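Local atomic coordinates of flavin-containing monooxygenase (Allium sativum, PDB entry 6WPU), a protein that oxygenates the sulfur of S-allyl-L-cysteine in garlic, probably by way of its bound flavin-adenine dinucleotide. Residues V146-W157 and F300-I308; S56-T64 and H120-E128. One frame throughout, in Å; residues are numbered along the deposited sequence.

Contact 1: residues V146-W157 and F300-I308; sequences VVRVDMEQGGKW and FPFLNTNGI. With FAD (flavin-adenine dinucleotide), chain B; SO4 (sulfate ion), chain E.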
loop_
_atom_site.group_PDB
_atom_site.type_symbol
_atom_site.label_atom_id
_atom_site.label_comp_id
_atom_site.label_asym_id
_atom_site.label_seq_id
_atom_site.Cartn_x
_atom_site.Cartn_y
_atom_site.Cartn_z
ATOM N N VAL A 146 3.803 -17.191 7.824
ATOM C CA VAL A 146 5.225 -17.421 7.607
ATOM C C VAL A 146 5.991 -16.736 8.726
ATOM O O VAL A 146 5.859 -15.524 8.926
ATOM C CB VAL A 146 5.653 -16.892 6.238
ATOM C CG1 VAL A 146 7.156 -16.985 6.098
ATOM C CG2 VAL A 146 4.938 -17.665 5.128
ATOM N N VAL A 147 6.775 -17.509 9.481
ATOM C CA VAL A 147 7.532 -16.957 10.605
ATOM C C VAL A 147 9.021 -16.968 10.356
ATOM O O VAL A 147 9.754 -16.290 11.086
ATOM C CB VAL A 147 7.219 -17.685 11.933
ATOM C CG1 VAL A 147 5.762 -17.459 12.342
ATOM C CG2 VAL A 147 7.513 -19.185 11.819
ATOM N N ARG A 148 9.497 -17.689 9.342
ATOM C CA ARG A 148 10.929 -17.769 9.105
ATOM C C ARG A 148 11.182 -18.149 7.654
ATOM O O ARG A 148 10.565 -19.084 7.143
ATOM C CB ARG A 148 11.550 -18.779 10.057
ATOM C CG ARG A 148 13.022 -18.661 10.215
ATOM C CD ARG A 148 13.498 -19.582 11.317
ATOM N NE ARG A 148 14.948 -19.689 11.328
ATOM C CZ ARG A 148 15.757 -18.830 11.940
ATOM N NH1 ARG A 148 15.255 -17.789 12.597
ATOM N NH2 ARG A 148 17.074 -19.011 11.890
ATOM N N VAL A 149 12.079 -17.414 6.998
ATOM C CA VAL A 149 12.501 -17.677 5.628
ATOM C C VAL A 149 14.022 -17.673 5.616
ATOM O O VAL A 149 14.641 -16.641 5.907
ATOM C CB VAL A 149 11.946 -16.631 4.647
ATOM C CG1 VAL A 149 12.428 -16.903 3.233
ATOM C CG2 VAL A 149 10.426 -16.628 4.677
ATOM N N ASP A 150 14.624 -18.823 5.295
ATOM C CA ASP A 150 16.069 -19.005 5.375
ATOM C C ASP A 150 16.609 -19.582 4.077
ATOM O O ASP A 150 15.998 -20.469 3.472
ATOM C CB ASP A 150 16.481 -19.947 6.518
ATOM C CG ASP A 150 16.110 -19.417 7.876
ATOM O OD1 ASP A 150 15.180 -19.976 8.482
ATOM O OD2 ASP A 150 16.745 -18.443 8.336
ATOM N N MET A 151 17.776 -19.090 3.679
ATOM C CA MET A 151 18.477 -19.620 2.521
ATOM C C MET A 151 19.263 -20.850 2.938
ATOM O O MET A 151 19.955 -20.837 3.958
ATOM C CB MET A 151 19.416 -18.571 1.932
ATOM C CG MET A 151 20.389 -19.134 0.910
ATOM S SD MET A 151 19.998 -18.700 -0.794
ATOM C CE MET A 151 21.562 -17.993 -1.312
ATOM N N GLU A 152 19.143 -21.916 2.162
ATOM C CA GLU A 152 19.870 -23.143 2.428
ATOM C C GLU A 152 21.131 -23.182 1.581
ATOM O O GLU A 152 21.207 -22.554 0.523
ATOM C CB GLU A 152 18.995 -24.364 2.140
ATOM C CG GLU A 152 17.704 -24.410 2.953
ATOM C CD GLU A 152 17.937 -24.656 4.438
ATOM O OE1 GLU A 152 16.949 -24.628 5.203
ATOM O OE2 GLU A 152 19.097 -24.879 4.849
ATOM N N GLN A 153 22.134 -23.911 2.072
ATOM C CA GLN A 153 23.358 -24.112 1.303
ATOM C C GLN A 153 23.021 -24.844 0.010
ATOM O O GLN A 153 22.716 -26.039 0.024
ATOM C CB GLN A 153 24.399 -24.883 2.119
ATOM N N GLY A 154 23.061 -24.127 -1.105
ATOM C CA GLY A 154 22.627 -24.660 -2.376
ATOM C C GLY A 154 21.848 -23.623 -3.153
ATOM O O GLY A 154 21.656 -23.747 -4.366
ATOM N N GLY A 155 21.406 -22.580 -2.455
ATOM C CA GLY A 155 20.615 -21.531 -3.059
ATOM C C GLY A 155 19.120 -21.732 -2.966
ATOM O O GLY A 155 18.365 -20.925 -3.524
ATOM N N LYS A 156 18.664 -22.789 -2.305
ATOM C CA LYS A 156 17.239 -22.978 -2.094
ATOM C C LYS A 156 16.794 -22.275 -0.807
ATOM O O LYS A 156 17.606 -21.851 0.022
ATOM C CB LYS A 156 16.903 -24.465 -2.052
ATOM C CG LYS A 156 17.464 -25.251 -3.244
ATOM C CD LYS A 156 17.137 -24.558 -4.563
ATOM C CE LYS A 156 17.551 -25.389 -5.788
ATOM N NZ LYS A 156 17.160 -24.690 -7.058
ATOM N N TRP A 157 15.482 -22.150 -0.642
ATOM C CA TRP A 157 14.912 -21.448 0.494
ATOM C C TRP A 157 14.003 -22.388 1.264
ATOM O O TRP A 157 13.330 -23.235 0.670
ATOM C CB TRP A 157 14.125 -20.214 0.038
ATOM C CG TRP A 157 15.006 -19.120 -0.513
ATOM C CD1 TRP A 157 15.466 -18.989 -1.796
ATOM C CD2 TRP A 157 15.543 -18.011 0.219
ATOM N NE1 TRP A 157 16.251 -17.863 -1.909
ATOM C CE2 TRP A 157 16.314 -17.244 -0.687
ATOM C CE3 TRP A 157 15.447 -17.592 1.553
ATOM C CZ2 TRP A 157 16.989 -16.082 -0.299
ATOM C CZ3 TRP A 157 16.108 -16.442 1.936
ATOM C CH2 TRP A 157 16.868 -15.695 1.008
ATOM N N PHE A 300 9.426 -6.917 7.651
ATOM C CA PHE A 300 9.522 -8.343 7.296
ATOM C C PHE A 300 10.196 -9.126 8.412
ATOM O O PHE A 300 11.323 -9.605 8.246
ATOM C CB PHE A 300 10.335 -8.594 6.027
ATOM C CG PHE A 300 10.234 -7.541 5.010
ATOM C CD1 PHE A 300 11.237 -6.600 4.880
ATOM C CD2 PHE A 300 9.177 -7.528 4.125
ATOM C CE1 PHE A 300 11.162 -5.626 3.913
ATOM C CE2 PHE A 300 9.091 -6.554 3.149
ATOM C CZ PHE A 300 10.092 -5.592 3.050
ATOM N N PRO A 301 9.529 -9.308 9.547
ATOM C CA PRO A 301 10.199 -9.997 10.667
ATOM C C PRO A 301 10.638 -11.428 10.330
ATOM O O PRO A 301 11.635 -11.924 10.873
ATOM C CB PRO A 301 9.143 -9.953 11.780
ATOM C CG PRO A 301 7.824 -9.745 11.062
ATOM C CD PRO A 301 8.138 -8.929 9.852
ATOM N N PHE A 302 9.962 -12.084 9.403
ATOM C CA PHE A 302 10.262 -13.474 9.097
ATOM C C PHE A 302 11.505 -13.638 8.236
ATOM O O PHE A 302 11.990 -14.765 8.079
ATOM C CB PHE A 302 9.056 -14.084 8.391
ATOM C CG PHE A 302 8.536 -13.232 7.262
ATOM C CD1 PHE A 302 9.119 -13.297 6.008
ATOM C CD2 PHE A 302 7.492 -12.340 7.466
ATOM C CE1 PHE A 302 8.656 -12.505 4.951
ATOM C CE2 PHE A 302 7.020 -11.550 6.417
ATOM C CZ PHE A 302 7.605 -11.637 5.153
ATOM N N LEU A 303 12.026 -12.558 7.660
ATOM C CA LEU A 303 12.967 -12.673 6.557
ATOM C C LEU A 303 14.400 -12.630 7.079
ATOM O O LEU A 303 14.822 -11.631 7.669
ATOM C CB LEU A 303 12.716 -11.563 5.539
ATOM C CG LEU A 303 13.585 -11.652 4.290
ATOM C CD1 LEU A 303 13.475 -13.047 3.652
ATOM C CD2 LEU A 303 13.193 -10.550 3.321
ATOM N N ASN A 304 15.149 -13.712 6.849
ATOM C CA ASN A 304 16.537 -13.826 7.295
ATOM C C ASN A 304 17.449 -13.889 6.077
ATOM O O ASN A 304 17.501 -14.912 5.388
ATOM C CB ASN A 304 16.719 -15.046 8.194
ATOM C CG ASN A 304 15.816 -14.989 9.432
ATOM O OD1 ASN A 304 15.026 -15.898 9.685
ATOM N ND2 ASN A 304 15.911 -13.899 10.185
ATOM N N THR A 305 18.171 -12.794 5.821
ATOM C CA THR A 305 19.087 -12.680 4.691
ATOM C C THR A 305 20.530 -12.432 5.122
ATOM O O THR A 305 21.370 -12.139 4.266
ATOM C CB THR A 305 18.633 -11.556 3.754
ATOM O OG1 THR A 305 18.660 -10.296 4.455
ATOM C CG2 THR A 305 17.220 -11.822 3.263
ATOM N N ASN A 306 20.836 -12.529 6.422
ATOM C CA ASN A 306 22.176 -12.250 6.955
ATOM C C ASN A 306 22.625 -10.823 6.644
ATOM O O ASN A 306 23.805 -10.564 6.384
ATOM C CB ASN A 306 23.202 -13.258 6.439
ATOM C CG ASN A 306 23.329 -14.454 7.339
ATOM O OD1 ASN A 306 22.586 -15.425 7.204
ATOM N ND2 ASN A 306 24.272 -14.390 8.275
ATOM N N GLY A 307 21.676 -9.888 6.664
ATOM C CA GLY A 307 21.966 -8.494 6.417
ATOM C C GLY A 307 22.002 -8.083 4.962
ATOM O O GLY A 307 22.170 -6.886 4.682
ATOM N N ILE A 308 21.851 -9.027 4.026
ATOM C CA ILE A 308 21.852 -8.682 2.607
ATOM C C ILE A 308 20.700 -7.738 2.284
ATOM O O ILE A 308 20.844 -6.809 1.480
ATOM C CB ILE A 308 21.796 -9.962 1.747
ATOM C CG1 ILE A 308 23.113 -10.726 1.850
ATOM C CG2 ILE A 308 21.503 -9.628 0.282
ATOM C CD1 ILE A 308 23.074 -12.058 1.140
HETATM P PA FAD B . -1.897 -6.204 1.555
HETATM O O1A FAD B . -3.300 -5.806 1.094
HETATM O O2A FAD B . -1.381 -5.752 2.827
HETATM O O5B FAD B . -1.738 -7.702 1.695
HETATM C C5B FAD B . -0.660 -8.415 2.288
HETATM C C4B FAD B . -1.110 -9.828 2.724
HETATM O O4B FAD B . -0.072 -10.632 3.212
HETATM C C3B FAD B . -2.183 -9.798 3.780
HETATM O O3B FAD B . -3.269 -10.581 3.407
HETATM C C2B FAD B . -1.533 -10.369 4.990
HETATM O O2B FAD B . -2.409 -11.050 5.815
HETATM C C1B FAD B . -0.524 -11.288 4.366
HETATM N N9A FAD B . 0.626 -11.553 5.201
HETATM C C8A FAD B . 1.387 -10.595 5.859
HETATM N N7A FAD B . 2.372 -11.192 6.544
HETATM C C5A FAD B . 2.281 -12.576 6.380
HETATM C C6A FAD B . 3.007 -13.668 6.852
HETATM N N6A FAD B . 4.149 -13.494 7.717
HETATM N N1A FAD B . 2.659 -14.912 6.476
HETATM C C2A FAD B . 1.590 -15.138 5.668
HETATM N N3A FAD B . 0.851 -14.111 5.187
HETATM C C4A FAD B . 1.168 -12.830 5.523
HETATM N N1 FAD B . -4.967 1.233 -3.777
HETATM C C2 FAD B . -5.913 1.434 -4.843
HETATM O O2 FAD B . -5.710 0.859 -6.049
HETATM N N3 FAD B . -6.975 2.295 -4.686
HETATM C C4 FAD B . -7.196 2.914 -3.474
HETATM O O4 FAD B . -8.242 3.755 -3.283
HETATM C C4X FAD B . -6.395 2.556 -2.287
HETATM N N5 FAD B . -6.773 2.997 -1.025
HETATM C C5X FAD B . -6.024 2.610 0.082
HETATM C C6 FAD B . -6.397 3.068 1.354
HETATM C C7 FAD B . -5.656 2.668 2.461
HETATM C C7M FAD B . -6.059 3.173 3.820
HETATM C C8 FAD B . -4.553 1.829 2.312
HETATM C C8M FAD B . -3.731 1.393 3.482
HETATM C C9 FAD B . -4.176 1.376 1.043
HETATM C C9A FAD B . -4.909 1.765 -0.069
HETATM N N10 FAD B . -4.532 1.283 -1.370
HETATM C C10 FAD B . -5.277 1.669 -2.492
HETATM C "C1'" FAD B . -3.340 0.436 -1.532
HETATM C "C2'" FAD B . -3.416 -1.035 -1.183
HETATM O "O2'" FAD B . -2.398 -1.328 -0.318
HETATM C "C3'" FAD B . -3.164 -1.770 -2.479
HETATM O "O3'" FAD B . -4.328 -1.557 -3.180
HETATM C "C4'" FAD B . -2.936 -3.272 -2.356
HETATM O "O4'" FAD B . -3.941 -3.780 -1.558
HETATM C "C5'" FAD B . -1.559 -3.718 -1.852
HETATM O "O5'" FAD B . -1.783 -5.053 -1.500
HETATM P P FAD B . -0.765 -6.130 -0.939
HETATM O O1P FAD B . -1.128 -7.583 -1.429
HETATM O O2P FAD B . 0.663 -5.548 -1.285
HETATM O O3P FAD B . -0.754 -5.790 0.670
HETATM S S SO4 E . 18.883 -11.155 9.210
HETATM O O1 SO4 E . 19.764 -10.246 9.945
HETATM O O2 SO4 E . 17.631 -11.291 9.962
HETATM O O3 SO4 E . 19.523 -12.473 9.059
HETATM O O4 SO4 E . 18.610 -10.590 7.884
HETATM O O HOH W 1 19.129 -16.838 5.294
#
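F302 holds CG between its backbone N and carbonyl carbon (chi1 48°), while V149 sets CG1 opposite its own N (chi1 178°) and so leaves CG2 on the N side; together these rotations lay the two side chains alongside each other, with V149 CG2 3.8 Å from F302 CD1. L303, which follows F302, brings CD1 to 4.0 Å from V149 CG1. Behind this apolar patch lies a single bridge, V149 with L303, both chains running the same way. V149 N donates to F302 O at 2.9 Å, and N304 N returns the bond to V149 O at 3.1 Å (N-H...O 150°). The loop 300-308 thus borders strand 144-151, an edge strand of a three-stranded antiparallel sheet. The other side of that strand meets K160, which V147 and R148 share in a classic beta bulge. Farther along, the backbone N of T305 and of N306 hold a sulfate, probably from the crystallisation liquor. At the FAD end, V146 N donates to FAD N1A at 2.9 Å and V146 O accepts from FAD N6A, also at 2.9 Å. F302 CB sits 3.5 Å from this same V146 O, and F302 CD2 lies 3.5 Å from FAD N6A. This pairing is consistent with the adenine being recognised here by the backbone N and O of V146, through its N1 and amino group.

Contact 2: residues S56-T64 and H120-E128; sequences SIGGTWIYT and HEEVLDYLE. With FAD (flavin-adenine dinucleotide), chain B.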
loop_
_atom_site.group_PDB
_atom_site.type_symbol
_atom_site.label_atom_id
_atom_site.label_comp_id
_atom_site.label_asym_id
_atom_site.label_seq_id
_atom_site.Cartn_x
_atom_site.Cartn_y
_atom_site.Cartn_z
ATOM N N SER A 56 -9.137 -15.301 4.998
ATOM C CA SER A 56 -9.644 -15.033 3.657
ATOM C C SER A 56 -8.582 -14.285 2.862
ATOM O O SER A 56 -7.619 -13.758 3.423
ATOM C CB SER A 56 -10.934 -14.211 3.683
ATOM O OG SER A 56 -11.801 -14.686 4.691
ATOM N N ILE A 57 -8.770 -14.243 1.538
ATOM C CA ILE A 57 -7.891 -13.456 0.682
ATOM C C ILE A 57 -8.346 -11.995 0.664
ATOM O O ILE A 57 -9.499 -11.663 0.948
ATOM C CB ILE A 57 -7.836 -14.050 -0.745
ATOM C CG1 ILE A 57 -9.219 -14.066 -1.391
ATOM C CG2 ILE A 57 -7.279 -15.474 -0.736
ATOM C CD1 ILE A 57 -9.504 -12.881 -2.288
ATOM N N GLY A 58 -7.426 -11.102 0.310
ATOM C CA GLY A 58 -7.802 -9.726 0.055
ATOM C C GLY A 58 -6.941 -8.729 0.797
ATOM O O GLY A 58 -6.863 -7.556 0.415
ATOM N N GLY A 59 -6.282 -9.194 1.855
ATOM C CA GLY A 59 -5.360 -8.355 2.595
ATOM C C GLY A 59 -6.033 -7.105 3.148
ATOM O O GLY A 59 -7.066 -7.157 3.825
ATOM N N THR A 60 -5.424 -5.962 2.839
ATOM C CA THR A 60 -5.899 -4.671 3.334
ATOM C C THR A 60 -7.377 -4.455 3.039
ATOM O O THR A 60 -8.096 -3.855 3.843
ATOM C CB THR A 60 -5.067 -3.555 2.699
ATOM O OG1 THR A 60 -3.796 -3.509 3.349
ATOM C CG2 THR A 60 -5.764 -2.210 2.838
ATOM N N TRP A 61 -7.854 -4.955 1.892
ATOM C CA TRP A 61 -9.204 -4.652 1.432
ATOM C C TRP A 61 -10.291 -5.408 2.202
ATOM O O TRP A 61 -11.480 -5.196 1.934
ATOM C CB TRP A 61 -9.293 -4.919 -0.072
ATOM C CG TRP A 61 -8.536 -3.877 -0.843
ATOM C CD1 TRP A 61 -7.328 -4.016 -1.461
ATOM C CD2 TRP A 61 -8.928 -2.517 -1.030
ATOM N NE1 TRP A 61 -6.953 -2.828 -2.038
ATOM C CE2 TRP A 61 -7.920 -1.890 -1.786
ATOM C CE3 TRP A 61 -10.049 -1.770 -0.641
ATOM C CZ2 TRP A 61 -7.995 -0.551 -2.163
ATOM C CZ3 TRP A 61 -10.122 -0.452 -1.015
ATOM C CH2 TRP A 61 -9.102 0.147 -1.774
ATOM N N ILE A 62 -9.926 -6.269 3.147
ATOM C CA ILE A 62 -10.891 -6.853 4.084
ATOM C C ILE A 62 -11.103 -5.844 5.215
ATOM O O ILE A 62 -10.289 -5.773 6.138
ATOM C CB ILE A 62 -10.409 -8.197 4.635
ATOM C CG1 ILE A 62 -10.021 -9.154 3.506
ATOM C CG2 ILE A 62 -11.494 -8.818 5.517
ATOM C CD1 ILE A 62 -9.345 -10.415 4.012
ATOM N N TYR A 63 -12.192 -5.076 5.169
ATOM C CA TYR A 63 -12.502 -4.213 6.307
ATOM C C TYR A 63 -12.757 -5.052 7.552
ATOM O O TYR A 63 -13.370 -6.117 7.485
ATOM C CB TYR A 63 -13.726 -3.341 6.024
ATOM C CG TYR A 63 -14.191 -2.583 7.243
ATOM C CD1 TYR A 63 -13.486 -1.469 7.698
ATOM C CD2 TYR A 63 -15.323 -2.984 7.951
ATOM C CE1 TYR A 63 -13.888 -0.773 8.832
ATOM C CE2 TYR A 63 -15.734 -2.288 9.096
ATOM C CZ TYR A 63 -15.014 -1.182 9.520
ATOM O OH TYR A 63 -15.403 -0.481 10.643
ATOM N N THR A 64 -12.252 -4.587 8.693
ATOM C CA THR A 64 -12.642 -5.178 9.970
ATOM C C THR A 64 -12.839 -4.055 10.982
ATOM O O THR A 64 -12.039 -3.111 11.026
ATOM C CB THR A 64 -11.618 -6.179 10.518
ATOM O OG1 THR A 64 -12.048 -6.624 11.804
ATOM C CG2 THR A 64 -10.214 -5.552 10.651
ATOM N N HIS A 120 -14.830 0.208 -0.200
ATOM C CA HIS A 120 -13.861 -0.875 -0.103
ATOM C C HIS A 120 -14.495 -2.241 -0.351
ATOM O O HIS A 120 -13.827 -3.143 -0.875
ATOM C CB HIS A 120 -13.188 -0.846 1.269
ATOM C CG HIS A 120 -14.152 -0.837 2.408
ATOM N ND1 HIS A 120 -14.749 -1.982 2.882
ATOM C CD2 HIS A 120 -14.637 0.184 3.159
ATOM C CE1 HIS A 120 -15.557 -1.671 3.880
ATOM N NE2 HIS A 120 -15.508 -0.364 4.070
ATOM N N GLU A 121 -15.770 -2.418 0.015
ATOM C CA GLU A 121 -16.435 -3.701 -0.218
ATOM C C GLU A 121 -16.407 -4.076 -1.691
ATOM O O GLU A 121 -16.270 -5.254 -2.040
ATOM C CB GLU A 121 -17.879 -3.650 0.280
ATOM C CG GLU A 121 -18.130 -4.395 1.575
ATOM C CD GLU A 121 -19.383 -3.913 2.290
ATOM O OE1 GLU A 121 -19.290 -3.604 3.497
ATOM O OE2 GLU A 121 -20.453 -3.832 1.644
ATOM N N GLU A 122 -16.549 -3.087 -2.569
ATOM C CA GLU A 122 -16.554 -3.365 -3.997
ATOM C C GLU A 122 -15.173 -3.795 -4.473
ATOM O O GLU A 122 -15.063 -4.626 -5.377
ATOM C CB GLU A 122 -17.044 -2.132 -4.759
ATOM C CG GLU A 122 -17.209 -2.310 -6.266
ATOM C CD GLU A 122 -18.477 -3.077 -6.678
ATOM O OE1 GLU A 122 -18.631 -3.329 -7.895
ATOM O OE2 GLU A 122 -19.310 -3.423 -5.810
ATOM N N VAL A 123 -14.112 -3.259 -3.871
ATOM C CA VAL A 123 -12.771 -3.671 -4.264
ATOM C C VAL A 123 -12.507 -5.096 -3.799
ATOM O O VAL A 123 -11.945 -5.917 -4.540
ATOM C CB VAL A 123 -11.725 -2.692 -3.709
ATOM C CG1 VAL A 123 -10.329 -3.096 -4.153
ATOM C CG2 VAL A 123 -12.047 -1.287 -4.136
ATOM N N LEU A 124 -12.927 -5.416 -2.570
ATOM C CA LEU A 124 -12.752 -6.770 -2.067
ATOM C C LEU A 124 -13.484 -7.779 -2.944
ATOM O O LEU A 124 -12.937 -8.840 -3.272
ATOM C CB LEU A 124 -13.233 -6.873 -0.621
ATOM C CG LEU A 124 -13.086 -8.271 0.001
ATOM C CD1 LEU A 124 -11.617 -8.623 0.128
ATOM C CD2 LEU A 124 -13.782 -8.354 1.357
ATOM N N ASP A 125 -14.722 -7.466 -3.334
ATOM C CA ASP A 125 -15.462 -8.365 -4.206
ATOM C C ASP A 125 -14.727 -8.555 -5.527
ATOM O O ASP A 125 -14.678 -9.664 -6.068
ATOM C CB ASP A 125 -16.877 -7.822 -4.433
ATOM C CG ASP A 125 -17.754 -8.781 -5.245
ATOM O OD1 ASP A 125 -17.923 -9.950 -4.825
ATOM O OD2 ASP A 125 -18.283 -8.362 -6.300
ATOM N N TYR A 126 -14.121 -7.484 -6.041
ATOM C CA TYR A 126 -13.330 -7.579 -7.260
ATOM C C TYR A 126 -12.161 -8.546 -7.084
ATOM O O TYR A 126 -11.930 -9.415 -7.932
ATOM C CB TYR A 126 -12.852 -6.181 -7.654
ATOM C CG TYR A 126 -11.832 -6.124 -8.766
ATOM C CD1 TYR A 126 -12.211 -6.239 -10.101
ATOM C CD2 TYR A 126 -10.485 -5.931 -8.482
ATOM C CE1 TYR A 126 -11.268 -6.174 -11.121
ATOM C CE2 TYR A 126 -9.545 -5.864 -9.487
ATOM C CZ TYR A 126 -9.939 -5.985 -10.804
ATOM O OH TYR A 126 -8.988 -5.922 -11.792
ATOM N N LEU A 127 -11.424 -8.430 -5.970
ATOM C CA LEU A 127 -10.307 -9.345 -5.737
ATOM C C LEU A 127 -10.792 -10.781 -5.570
ATOM O O LEU A 127 -10.118 -11.723 -6.007
ATOM C CB LEU A 127 -9.502 -8.909 -4.514
ATOM C CG LEU A 127 -8.827 -7.539 -4.611
ATOM C CD1 LEU A 127 -8.115 -7.204 -3.292
ATOM C CD2 LEU A 127 -7.864 -7.508 -5.778
ATOM N N GLU A 128 -11.958 -10.972 -4.949
ATOM C CA GLU A 128 -12.489 -12.324 -4.797
ATOM C C GLU A 128 -12.899 -12.905 -6.143
ATOM O O GLU A 128 -12.634 -14.081 -6.419
ATOM C CB GLU A 128 -13.661 -12.326 -3.816
ATOM C CG GLU A 128 -13.225 -12.096 -2.362
ATOM C CD GLU A 128 -14.388 -11.756 -1.433
ATOM O OE1 GLU A 128 -15.522 -11.578 -1.935
ATOM O OE2 GLU A 128 -14.162 -11.657 -0.201
HETATM P PA FAD B . -1.897 -6.204 1.555
HETATM O O1A FAD B . -3.300 -5.806 1.094
HETATM O O2A FAD B . -1.381 -5.752 2.827
HETATM O O5B FAD B . -1.738 -7.702 1.695
HETATM C C5B FAD B . -0.660 -8.415 2.288
HETATM C C4B FAD B . -1.110 -9.828 2.724
HETATM O O4B FAD B . -0.072 -10.632 3.212
HETATM C C3B FAD B . -2.183 -9.798 3.780
HETATM O O3B FAD B . -3.269 -10.581 3.407
HETATM C C2B FAD B . -1.533 -10.369 4.990
HETATM O O2B FAD B . -2.409 -11.050 5.815
HETATM C C1B FAD B . -0.524 -11.288 4.366
HETATM N N9A FAD B . 0.626 -11.553 5.201
HETATM C C8A FAD B . 1.387 -10.595 5.859
HETATM N N7A FAD B . 2.372 -11.192 6.544
HETATM C C5A FAD B . 2.281 -12.576 6.380
HETATM C C6A FAD B . 3.007 -13.668 6.852
HETATM N N6A FAD B . 4.149 -13.494 7.717
HETATM N N1A FAD B . 2.659 -14.912 6.476
HETATM C C2A FAD B . 1.590 -15.138 5.668
HETATM N N3A FAD B . 0.851 -14.111 5.187
HETATM C C4A FAD B . 1.168 -12.830 5.523
HETATM N N1 FAD B . -4.967 1.233 -3.777
HETATM C C2 FAD B . -5.913 1.434 -4.843
HETATM O O2 FAD B . -5.710 0.859 -6.049
HETATM N N3 FAD B . -6.975 2.295 -4.686
HETATM C C4 FAD B . -7.196 2.914 -3.474
HETATM O O4 FAD B . -8.242 3.755 -3.283
HETATM C C4X FAD B . -6.395 2.556 -2.287
HETATM N N5 FAD B . -6.773 2.997 -1.025
HETATM C C5X FAD B . -6.024 2.610 0.082
HETATM C C6 FAD B . -6.397 3.068 1.354
HETATM C C7 FAD B . -5.656 2.668 2.461
HETATM C C7M FAD B . -6.059 3.173 3.820
HETATM C C8 FAD B . -4.553 1.829 2.312
HETATM C C8M FAD B . -3.731 1.393 3.482
HETATM C C9 FAD B . -4.176 1.376 1.043
HETATM C C9A FAD B . -4.909 1.765 -0.069
HETATM N N10 FAD B . -4.532 1.283 -1.370
HETATM C C10 FAD B . -5.277 1.669 -2.492
HETATM C "C1'" FAD B . -3.340 0.436 -1.532
HETATM C "C2'" FAD B . -3.416 -1.035 -1.183
HETATM O "O2'" FAD B . -2.398 -1.328 -0.318
HETATM C "C3'" FAD B . -3.164 -1.770 -2.479
HETATM O "O3'" FAD B . -4.328 -1.557 -3.180
HETATM C "C4'" FAD B . -2.936 -3.272 -2.356
HETATM O "O4'" FAD B . -3.941 -3.780 -1.558
HETATM C "C5'" FAD B . -1.559 -3.718 -1.852
HETATM O "O5'" FAD B . -1.783 -5.053 -1.500
HETATM P P FAD B . -0.765 -6.130 -0.939
HETATM O O1P FAD B . -1.128 -7.583 -1.429
HETATM O O2P FAD B . 0.663 -5.548 -1.285
HETATM O O3P FAD B . -0.754 -5.790 0.670
HETATM O O HOH W 2 -12.097 -12.245 1.241
HETATM O O HOH W 3 -13.984 -4.588 2.619
#
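W61 meets V123, L127 and H120 where the loop after strand 47-52 of the Rossmann-type FAD-binding fold, with a short 3-10 segment at T60-W61, packs on helix 120-133. The indole can be followed outward from CB, which lies 4.1 Å from L127 CD1. With chi1 at -72°, CG is anti to the carbonyl carbon, and the ring passes between the helix and the flavin. CG, CD2 and CE2 lie under V123 CG1, which sits over one face as a CH-pi contact, 3.6 Å from the six-membered ring centroid and 17° off the normal. CD1 touches L127 CD1 at 3.8 Å. NE1 donates to the ribityl hydroxyl oxygen FAD O3' at 3.1 Å (N-H...O 155°). CE3, at the edge, is 3.8 Å from H120 CB, and CZ3 meets both H120 CB and V123 CG2. CZ2 reaches FAD C4X of the isoalloxazine at 3.5 Å and also meets C10, and CH2, the outermost atom, ends near FAD C4X and N5. With an alanine here, FAD O3' would probably lose its indole donor and V123 CG1 its ring face, leaving a gap between helix and flavin. A CB on G58 would collide with L124 CD1 and, by its backbone angles alone, with I57 O. T60 N donates to FAD O1A of the diphosphate. The H120 and Y63 rings meet near parallel but slid apart, closest at H120 CE1 and Y63 CB, 3.3 Å. H120 NE2 hydrogen-bonds K87 O, and ND1 shares a hydrogen bond with a water that donates to W61 O at 2.7 Å and accepts from Y63 N.

From the N terminus, the chain leaves strand 47-52, runs through the loop 56-64, and contact 2 closes a loop of 55 intervening residues when helix 120-133 packs on it. Contact 1 opens only afterwards, at strand 144-151, and closes at 300-308 across 142 residues that include the strands of the mixed sheet. The two are therefore in series, neither nesting nor crossing. Contact 2 joins the loop that follows strand 47-52 of the parallel sheet to a helix; contact 1 joins the antiparallel sheet to the chain returning from the mixed sheet. Their centres lie about 29 Å apart and their nearest atoms about 13 Å; FAD bridges the gap, its adenine at contact 1 and its diphosphate, ribityl chain and flavin at contact 2.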